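Side-chain contact in endonuclease PI-MtuI (Mycobacterium tuberculosis, PDB 2IMZ), which probably catalyses protein splicing, excising itself from the RecA precursor and joining the flanking protein segments: residues E86-K89 and G90-V93. The protein carries 1 engineered substitution. Numbering follows the deposited sequence.
Sequences ELRK and GDRV
One face of the Asp91 carboxylate lies against the backbone of Arg88. From that side Arg88 N donates to Asp91 OD2 at 2.7 Å, arriving 41° out of the carboxylate plane; Arg88 O lies over the same face without bonding to it, 3.4 Å from Asp91 CG. A water on the other side, nearer the plane, donates to Asp91 OD2 at 2.6 Å and to Glu86 O at 2.9 Å, and Leu87 CD2 comes no closer than 4.1 Å to Asp91 OD2.

The guanidinium of Arg88 turns elsewhere. A bend at chi2 (-73°) folds the chain back past its own backbone, and NH1 donates to Leu87 O at 2.8 Å, with that oxygen practically in the guanidinium plane but the donor well above the carbonyl plane; Gly85 O is a second acceptor.

Arg88 and Asp91 are the ends of a type II beta turn. Asp91 N returns a bond to Arg88 O, so two nearly straight bonds, one from backbone and one from side chain, tie the two ends of the turn together. At Gly90 the positive phi (98°) would jam a side chain against Lys89 O, which explains the glycine. The turn leads into strand 92-94 of the intein splicing (Hint) domain, where Gly90, Asp91 and Val93 make backbone hydrogen bonds to strand 134-153. Leu87 CD1 meets Val93 CG1 at 4.0 Å; both side chains are buried, and each also touches Val75 and Ile137.

Chemically, Asp91 OD2 takes a backbone N-H and a water hydrogen together, with a weak, long ion pair to Arg82 besides. Such surroundings should favour the charged carboxylate, whereas Arg88 spends its NH1 on two backbone carbonyls and makes no salt bridge with this acid. Backbone bond and carboxylate thus hold the turn just before the strand, with Leu87 and Val93 packed together.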
# COMPACT_ATOMS: atom_id res chain seq x y z
N GLU A 86 -1.50 -15.28 6.24
CA GLU A 86 -1.01 -16.50 5.62
C GLU A 86 0.30 -16.98 6.22
O GLU A 86 0.77 -18.09 5.92
CB GLU A 86 -0.86 -16.29 4.12
CG GLU A 86 -2.18 -16.02 3.41
CD GLU A 86 -2.00 -15.59 1.98
OE1 GLU A 86 -1.33 -16.31 1.21
OE2 GLU A 86 -2.55 -14.52 1.61
N LEU A 87 0.90 -16.15 7.07
CA LEU A 87 2.17 -16.51 7.69
C LEU A 87 1.97 -17.49 8.84
O LEU A 87 0.96 -17.45 9.55
CB LEU A 87 2.88 -15.25 8.19
CG LEU A 87 3.20 -14.26 7.07
CD1 LEU A 87 3.82 -13.01 7.64
CD2 LEU A 87 4.13 -14.92 6.06
N ARG A 88 2.94 -18.38 9.01
CA ARG A 88 2.88 -19.39 10.06
C ARG A 88 4.15 -19.42 10.88
O ARG A 88 5.17 -18.84 10.50
CB ARG A 88 2.65 -20.77 9.44
CG ARG A 88 1.34 -20.90 8.68
CD ARG A 88 0.15 -20.96 9.63
NE ARG A 88 -1.11 -21.07 8.91
CZ ARG A 88 -1.73 -20.06 8.31
NH1 ARG A 88 -1.21 -18.84 8.35
NH2 ARG A 88 -2.87 -20.27 7.66
N LYS A 89 4.08 -20.10 12.01
CA LYS A 89 5.23 -20.24 12.89
C LYS A 89 6.39 -20.81 12.08
O LYS A 89 6.23 -21.77 11.33
CB LYS A 89 4.87 -21.18 14.04
CG LYS A 89 6.02 -21.50 14.96
CD LYS A 89 5.54 -22.36 16.11
CE LYS A 89 6.67 -22.73 17.04
NZ LYS A 89 6.15 -23.43 18.24
N GLY A 90 7.56 -20.19 12.22
CA GLY A 90 8.73 -20.65 11.49
C GLY A 90 9.03 -19.87 10.22
O GLY A 90 10.16 -19.88 9.74
N ASP A 91 8.02 -19.20 9.66
CA ASP A 91 8.24 -18.41 8.46
C ASP A 91 9.12 -17.23 8.81
O ASP A 91 9.05 -16.72 9.93
CB ASP A 91 6.91 -17.89 7.89
CG ASP A 91 6.09 -18.98 7.24
OD1 ASP A 91 6.67 -20.01 6.84
OD2 ASP A 91 4.86 -18.80 7.12
N ARG A 92 9.96 -16.81 7.87
CA ARG A 92 10.85 -15.69 8.12
C ARG A 92 10.28 -14.39 7.55
O ARG A 92 9.62 -14.39 6.50
CB ARG A 92 12.24 -15.96 7.53
CG ARG A 92 12.97 -17.12 8.20
CD ARG A 92 14.39 -17.29 7.68
NE ARG A 92 14.44 -17.77 6.30
CZ ARG A 92 14.08 -18.99 5.91
NH1 ARG A 92 13.62 -19.87 6.79
NH2 ARG A 92 14.18 -19.34 4.63
N VAL A 93 10.51 -13.30 8.27
CA VAL A 93 10.04 -11.99 7.83
C VAL A 93 11.22 -11.03 7.89
O VAL A 93 12.17 -11.26 8.63
CB VAL A 93 8.89 -11.44 8.72
CG1 VAL A 93 7.67 -12.36 8.61
CG2 VAL A 93 9.34 -11.32 10.17
O HOH W 1 3.02 -19.89 5.67